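Local coordinates for protein NADH oxidoreductase (Mesorhizobium loti, PDB 3PI7) that probably binds NADPH and probably acts as an NAD(P)H-dependent oxidoreductase, perhaps reducing quinones, with a GroES-like fold joined to a Rossmann fold, at residues A155-V160 with K179-L184; R191-V196 with K230-R235; A223-V228 with F250-K255. All blocks are in the same frame, centred on the assembly; numbering follows the deposited sequence.

Contact 1 (A155-V160 with K179-L184)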
# COMPACT_ATOMS: atom_id res chain seq x y z
N ALA A 155 11.93 11.46 11.65
CA ALA A 155 10.60 11.41 11.06
C ALA A 155 10.05 9.98 10.99
O ALA A 155 8.88 9.78 11.32
CB ALA A 155 10.64 12.03 9.68
N MSE A 156 10.87 9.00 10.62
CA MSE A 156 10.39 7.63 10.49
C MSE A 156 10.26 6.96 11.85
O MSE A 156 9.32 6.21 12.05
CB MSE A 156 11.28 6.82 9.54
CG MSE A 156 11.13 7.32 8.09
SE MSE A 156 11.72 6.01 6.73
CE MSE A 156 13.23 5.57 7.71
N PHE A 157 11.14 7.28 12.79
CA PHE A 157 10.97 6.71 14.12
C PHE A 157 9.66 7.25 14.75
O PHE A 157 9.01 6.51 15.49
CB PHE A 157 12.19 6.94 15.00
CG PHE A 157 12.03 6.24 16.32
CD1 PHE A 157 11.91 4.85 16.39
CD2 PHE A 157 11.96 6.97 17.50
CE1 PHE A 157 11.70 4.21 17.62
CE2 PHE A 157 11.79 6.32 18.73
CZ PHE A 157 11.63 4.95 18.77
N ASP A 158 9.24 8.51 14.40
CA ASP A 158 7.99 9.09 14.88
C ASP A 158 6.81 8.21 14.42
O ASP A 158 5.85 8.04 15.16
CB ASP A 158 7.83 10.54 14.38
CG ASP A 158 8.39 11.64 15.28
OD1 ASP A 158 8.78 11.32 16.44
OD2 ASP A 158 8.40 12.82 14.85
N ILE A 159 6.90 7.62 13.21
CA ILE A 159 5.85 6.71 12.69
C ILE A 159 5.78 5.48 13.60
O ILE A 159 4.70 5.06 14.00
CB ILE A 159 6.10 6.30 11.22
CG1 ILE A 159 6.10 7.54 10.30
CG2 ILE A 159 5.08 5.25 10.76
CD1 ILE A 159 6.75 7.27 8.89
N VAL A 160 6.95 4.91 13.92
CA VAL A 160 7.02 3.74 14.81
C VAL A 160 6.39 4.09 16.16
O VAL A 160 5.59 3.31 16.70
CB VAL A 160 8.49 3.27 14.97
CG1 VAL A 160 8.59 2.14 16.00
CG2 VAL A 160 9.05 2.81 13.63
N LYS A 179 21.09 2.48 11.67
CA LYS A 179 21.82 2.58 12.91
C LYS A 179 21.35 3.77 13.75
O LYS A 179 21.25 3.63 14.96
CB LYS A 179 23.34 2.63 12.67
CG LYS A 179 23.84 1.32 12.06
CD LYS A 179 25.36 1.13 12.14
CE LYS A 179 26.13 1.99 11.18
NZ LYS A 179 27.56 1.58 11.16
N LEU A 180 21.01 4.92 13.13
CA LEU A 180 20.46 6.04 13.90
C LEU A 180 19.10 5.67 14.52
O LEU A 180 18.80 6.02 15.66
CB LEU A 180 20.30 7.29 13.01
CG LEU A 180 21.57 8.00 12.54
CD1 LEU A 180 21.22 9.08 11.57
CD2 LEU A 180 22.35 8.56 13.70
N ILE A 181 18.24 5.00 13.74
CA ILE A 181 16.91 4.60 14.21
C ILE A 181 17.04 3.58 15.33
O ILE A 181 16.33 3.69 16.32
CB ILE A 181 16.00 4.10 13.06
CG1 ILE A 181 15.79 5.26 12.08
CG2 ILE A 181 14.62 3.58 13.60
CD1 ILE A 181 15.02 4.93 10.80
N ILE A 182 17.98 2.63 15.18
CA ILE A 182 18.21 1.61 16.22
C ILE A 182 18.55 2.32 17.56
O ILE A 182 17.96 1.97 18.59
CB ILE A 182 19.29 0.57 15.80
CG1 ILE A 182 18.77 -0.35 14.69
CG2 ILE A 182 19.69 -0.29 17.02
CD1 ILE A 182 19.83 -1.17 13.93
N GLY A 183 19.42 3.33 17.51
CA GLY A 183 19.81 4.15 18.66
C GLY A 183 18.63 4.82 19.34
O GLY A 183 18.46 4.71 20.56
N LEU A 184 17.77 5.48 18.55
CA LEU A 184 16.52 6.10 19.03
C LEU A 184 15.61 5.07 19.69
O LEU A 184 15.00 5.34 20.72
CB LEU A 184 15.76 6.74 17.86
CG LEU A 184 16.34 8.01 17.24
CD1 LEU A 184 15.56 8.41 15.98
CD2 LEU A 184 16.35 9.18 18.24
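Phe157 and Ile181 mark the closest backbone approach, CA to CA 6.3 Å, between two helices whose axes here lie 10.2 Å apart and run at 45° to each other in their N-to-C directions. Both belong to the Rossmann fold: helices 148-163 and 176-188 are joined through strand 167-170 of its parallel sheet, and no hydrogen bond passes between 155-160 and 179-184, where apolar side chains make the contact. Phe157, large and flat, reaches both Ile181 and Leu184. With CG swung away from the backbone N (chi1 -175°), its ring slides past Leu184, whose CB lies over one ring face as a CH-pi contact, 4.1 Å from the ring centroid. Leu184 CD1 meets Phe157 CB at the base of the ring, while Ile181 CG2 approaches Phe157 CD1 obliquely. Phe190 meets the ring edge-to-face. A serine here would probably leave Leu184 CB and Ile181 CG2 without their aromatic partner and open a gap between the helices. Ile181, branched, serves two neighbours: CG2 is for the phenylalanine, and its longer arm goes to Met156, present as selenomethionine. That flexible chain bends at chi3 and crosses Ile181 at about a right angle, its CE 3.6 Å from Ile181 CD1.

Contact 2 (R191-V196 with K230-R235)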
# COMPACT_ATOMS: atom_id res chain seq x y z
N ARG A 191 12.02 -2.17 19.91
CA ARG A 191 12.72 -3.40 19.59
C ARG A 191 12.89 -3.58 18.10
O ARG A 191 12.04 -4.16 17.44
CB ARG A 191 11.95 -4.57 20.18
CG ARG A 191 11.97 -4.54 21.69
CD ARG A 191 11.03 -5.57 22.29
NE ARG A 191 11.45 -6.94 22.01
CZ ARG A 191 12.31 -7.63 22.76
NH1 ARG A 191 12.89 -7.05 23.81
NH2 ARG A 191 12.62 -8.88 22.45
N PRO A 192 14.03 -3.15 17.57
CA PRO A 192 14.23 -3.24 16.12
C PRO A 192 14.49 -4.65 15.67
O PRO A 192 15.25 -5.39 16.29
CB PRO A 192 15.46 -2.35 15.87
CG PRO A 192 15.60 -1.52 17.10
CD PRO A 192 15.10 -2.36 18.21
N ILE A 193 13.89 -5.01 14.54
CA ILE A 193 14.12 -6.30 13.89
C ILE A 193 14.77 -5.91 12.60
O ILE A 193 14.11 -5.26 11.79
CB ILE A 193 12.79 -7.06 13.69
CG1 ILE A 193 12.12 -7.42 15.04
CG2 ILE A 193 12.97 -8.31 12.78
CD1 ILE A 193 10.56 -7.65 14.87
N VAL A 194 16.03 -6.29 12.37
CA VAL A 194 16.66 -5.82 11.15
C VAL A 194 17.25 -6.97 10.37
O VAL A 194 17.62 -7.98 10.95
CB VAL A 194 17.72 -4.70 11.40
CG1 VAL A 194 17.13 -3.54 12.21
CG2 VAL A 194 18.98 -5.25 12.07
N THR A 195 17.34 -6.80 9.07
CA THR A 195 17.95 -7.82 8.22
C THR A 195 19.29 -7.33 7.68
O THR A 195 19.45 -6.14 7.36
CB THR A 195 17.03 -8.24 7.06
OG1 THR A 195 16.94 -7.13 6.18
CG2 THR A 195 15.63 -8.71 7.54
N VAL A 196 20.26 -8.24 7.58
CA VAL A 196 21.60 -8.00 7.03
C VAL A 196 21.95 -9.08 5.99
O VAL A 196 21.26 -10.08 5.91
CB VAL A 196 22.69 -7.94 8.13
CG1 VAL A 196 22.44 -6.79 9.08
CG2 VAL A 196 22.78 -9.26 8.89
N LYS A 230 5.96 -13.81 14.87
CA LYS A 230 4.97 -14.30 15.84
C LYS A 230 5.32 -13.80 17.24
O LYS A 230 4.44 -13.38 17.98
CB LYS A 230 4.90 -15.84 15.81
CG LYS A 230 3.80 -16.42 16.71
CD LYS A 230 3.65 -17.94 16.57
CE LYS A 230 2.75 -18.55 17.64
NZ LYS A 230 1.31 -18.23 17.43
N ALA A 231 6.62 -13.85 17.59
CA ALA A 231 7.09 -13.48 18.92
C ALA A 231 6.99 -11.97 19.19
O ALA A 231 6.63 -11.55 20.30
CB ALA A 231 8.53 -13.95 19.09
N GLU A 232 7.25 -11.15 18.17
CA GLU A 232 7.38 -9.70 18.36
C GLU A 232 6.17 -8.88 17.90
O GLU A 232 6.00 -7.77 18.39
CB GLU A 232 8.62 -9.18 17.62
CG GLU A 232 9.94 -9.73 18.17
CD GLU A 232 10.35 -9.29 19.56
OE1 GLU A 232 9.83 -8.26 20.05
OE2 GLU A 232 11.23 -9.96 20.16
N GLN A 233 5.41 -9.39 16.93
CA GLN A 233 4.20 -8.76 16.37
C GLN A 233 4.42 -7.28 15.94
O GLN A 233 3.65 -6.39 16.33
CB GLN A 233 3.06 -8.82 17.40
CG GLN A 233 2.65 -10.25 17.76
CD GLN A 233 1.82 -10.86 16.66
OE1 GLN A 233 2.29 -11.67 15.86
NE2 GLN A 233 0.58 -10.44 16.56
N PRO A 234 5.47 -6.98 15.15
CA PRO A 234 5.65 -5.59 14.70
C PRO A 234 4.58 -5.15 13.71
O PRO A 234 4.05 -5.97 12.96
CB PRO A 234 7.01 -5.64 13.96
CG PRO A 234 7.08 -7.04 13.44
CD PRO A 234 6.50 -7.87 14.56
N ARG A 235 4.31 -3.86 13.66
CA ARG A 235 3.36 -3.36 12.67
C ARG A 235 4.04 -2.46 11.67
O ARG A 235 3.58 -2.37 10.54
CB ARG A 235 2.18 -2.66 13.35
CG ARG A 235 1.14 -3.70 13.84
CD ARG A 235 -0.20 -3.08 14.24
NE ARG A 235 -0.10 -2.01 15.24
CZ ARG A 235 0.06 -2.21 16.55
NH1 ARG A 235 0.15 -3.44 17.04
NH2 ARG A 235 0.12 -1.18 17.38
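Arg191 and Glu232 meet side-on, the guanidinium and carboxylate planes only 18° apart, so that a two-pronged salt bridge forms. Arg191 NE gives its hydrogen to Glu232 OE1 at 2.9 Å, and Arg191 NH2 gives one to Glu232 OE2, also at 2.9 Å. The second bond is nearly straight, at 172°, and reaches the syn lone pair of OE2; OE1 is met on its syn side too, but somewhat out of the carboxylate plane. The two chains, long and charged as suits a solvent-facing rim, cross at about a right angle, and a bend at chi2 of Glu232 (-68°) turns its carboxylate back to face the arginine. Glu232 OE2 also binds His212 NE2, a second grip that would help to keep the carboxylate from rotating.

Beneath the charges the contact turns apolar: Ile193 points toward 230-235, and its branched hydrocarbon chain suits a buried place. Ile193 CD1 touches the aliphatic part of Glu232, 3.7 Å from its CB, and meets the Pro234 ring at CG, 3.8 Å away. A rigid, compact proline suits this place, where the chain has left the helix through Gln233.

Ile193 also packs on Val228 and Met229 of helix 221-232, whereas Pro192 and Val194 reach helix 176-188 on the other face of the Rossmann sheet; strand 191-196 is thus sandwiched between helices, with strands 167-170 and 212-215 alongside it.

Contact 3 (A223-V228 with F250-K255)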
# COMPACT_ATOMS: atom_id res chain seq x y z
N ALA A 223 11.68 -19.18 7.76
CA ALA A 223 11.18 -19.89 8.95
C ALA A 223 11.53 -19.10 10.23
O ALA A 223 10.65 -18.89 11.06
CB ALA A 223 11.75 -21.31 9.01
N THR A 224 12.77 -18.60 10.34
CA THR A 224 13.24 -17.75 11.45
C THR A 224 12.39 -16.49 11.45
O THR A 224 11.91 -16.05 12.50
CB THR A 224 14.73 -17.43 11.24
OG1 THR A 224 15.45 -18.64 11.27
CG2 THR A 224 15.30 -16.48 12.31
N LEU A 225 12.18 -15.91 10.26
CA LEU A 225 11.37 -14.71 10.09
C LEU A 225 9.99 -14.87 10.71
O LEU A 225 9.59 -14.02 11.52
CB LEU A 225 11.29 -14.38 8.59
CG LEU A 225 10.45 -13.20 8.13
CD1 LEU A 225 10.90 -11.90 8.80
CD2 LEU A 225 10.51 -13.09 6.66
N ARG A 226 9.26 -15.97 10.37
CA ARG A 226 7.93 -16.22 10.90
C ARG A 226 7.96 -16.39 12.41
O ARG A 226 7.05 -15.91 13.08
CB ARG A 226 7.28 -17.44 10.22
CG ARG A 226 7.12 -17.19 8.73
CD ARG A 226 6.21 -18.15 8.00
NE ARG A 226 6.03 -17.68 6.62
CZ ARG A 226 5.12 -16.78 6.25
NH1 ARG A 226 4.26 -16.29 7.13
NH2 ARG A 226 5.06 -16.39 4.99
N GLU A 227 9.01 -17.02 12.96
CA GLU A 227 9.11 -17.18 14.41
C GLU A 227 9.26 -15.83 15.07
O GLU A 227 8.59 -15.55 16.06
CB GLU A 227 10.29 -18.09 14.77
CG GLU A 227 10.06 -19.57 14.47
CD GLU A 227 11.28 -20.43 14.68
OE1 GLU A 227 12.20 -20.01 15.41
OE2 GLU A 227 11.30 -21.57 14.16
N VAL A 228 10.07 -14.96 14.48
CA VAL A 228 10.29 -13.62 15.05
C VAL A 228 9.01 -12.77 14.92
O VAL A 228 8.66 -12.04 15.85
CB VAL A 228 11.52 -12.94 14.40
CG1 VAL A 228 11.67 -11.50 14.90
CG2 VAL A 228 12.79 -13.74 14.70
N PHE A 250 6.96 -8.56 4.54
CA PHE A 250 5.59 -8.10 4.56
C PHE A 250 4.61 -9.25 4.71
O PHE A 250 3.69 -9.19 5.53
CB PHE A 250 5.30 -7.33 3.28
CG PHE A 250 3.91 -6.76 3.22
CD1 PHE A 250 3.49 -5.79 4.14
CD2 PHE A 250 3.03 -7.13 2.20
CE1 PHE A 250 2.22 -5.22 4.04
CE2 PHE A 250 1.77 -6.55 2.09
CZ PHE A 250 1.37 -5.59 3.02
N ASN A 251 4.81 -10.32 3.94
CA ASN A 251 3.96 -11.49 3.98
C ASN A 251 3.89 -12.12 5.38
O ASN A 251 2.83 -12.59 5.81
CB ASN A 251 4.50 -12.52 2.99
CG ASN A 251 3.62 -13.73 2.80
OD1 ASN A 251 3.98 -14.85 3.17
ND2 ASN A 251 2.44 -13.51 2.28
N ALA A 252 5.02 -12.13 6.11
CA ALA A 252 5.11 -12.77 7.43
C ALA A 252 4.62 -11.86 8.55
O ALA A 252 4.40 -12.34 9.67
CB ALA A 252 6.55 -13.18 7.71
N MSE A 253 4.45 -10.56 8.27
CA MSE A 253 4.06 -9.67 9.34
C MSE A 253 2.60 -9.87 9.77
O MSE A 253 1.77 -10.38 8.99
CB MSE A 253 4.32 -8.21 8.97
CG MSE A 253 5.78 -7.86 9.01
SE MSE A 253 5.97 -6.13 8.22
CE MSE A 253 5.55 -5.02 9.85
N PRO A 254 2.28 -9.47 11.03
CA PRO A 254 0.91 -9.67 11.50
C PRO A 254 -0.06 -8.66 10.89
O PRO A 254 0.34 -7.79 10.10
CB PRO A 254 1.02 -9.46 13.02
CG PRO A 254 2.11 -8.50 13.18
CD PRO A 254 3.12 -8.89 12.12
N LYS A 255 -1.34 -8.77 11.30
CA LYS A 255 -2.39 -7.89 10.83
C LYS A 255 -2.06 -6.42 11.15
O LYS A 255 -1.40 -6.09 12.15
CB LYS A 255 -3.75 -8.28 11.43
CG LYS A 255 -3.85 -8.14 12.94
CD LYS A 255 -5.12 -8.80 13.49
CE LYS A 255 -5.08 -8.91 15.00
O HOH W 1 4.47 -15.15 9.98
O HOH W 2 1.34 -14.77 6.97
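The guanidinium of Arg226 has the methyl group of Ala252 over one face, with CB 3.9 Å above the plane and offset toward the rim, and Asn251 at its edge. Asn251 OD1 lies almost exactly in the guanidinium plane and accepts a hydrogen from Arg226 NH2 at 2.6 Å. The amide itself stands nearly perpendicular to the guanidinium, with 87° between the planes, and the bond is bent, with an angle of 135° at the hydrogen. Arg226 was modelled in two positions, so the Asn251 bond, the packing on Ala252 and the water contacts all describe one of them.

Arginine suits the site because its long chain, extended from CG to NE, can lie across the end of another helix and still carry donors beyond it. Alanine suits the other side because a single methyl lets the flat group come close: Arg226 NH1 is 3.6 Å from Ala252 CA. The same methyl serves Leu225, which points toward 250-255 and, with CG opposite the backbone N (chi1 177°), brings that CG to 3.9 Å from Ala252 CB. Met229, one turn on, also touches Ala252, and Arg273 lies against both Arg226 and Asn251.

Two waters extend the reach of Arg226 NH1. One donates to Ala252 O at 2.8 Å and takes only a weak bond from NH1; the other donates to Asn251 O and accepts from NH1 at 3.3 Å. Asn251 O is also bonded by Gln277 NE2. These carbonyls belong to the last turn of helix 243-252, whose backbone leaves helical geometry at Met253. A positive guanidinium beside this carbonyl-rich end would probably be stabilised by the helix dipole, partly through water, in a largely solvent-facing polar rim where Arg226 is probably mobile, over an apolar base.

From the N terminus, contact 1 comes first: it closes a loop of 18 residues that holds strand 167-170. The chain then passes into strand 191-196, where contact 2 opens; Val194 and Pro192 rest on Ile182, so contacts 1 and 2 touch across one face of the sheet. Contact 2 spans helix 202-208 and strand 212-215 before closing at 230-235. Contact 3 starts at 223-228, inside that span, and ends at 250-255, beyond it, closing a loop of 21 residues that holds strand 236-239, so contacts 2 and 3 cross. Contact 1 joins two helices on one side of the sheet, contact 2 strand 191-196 to the end of helix 221-232, and contact 3 that helix to the end of helix 243-252.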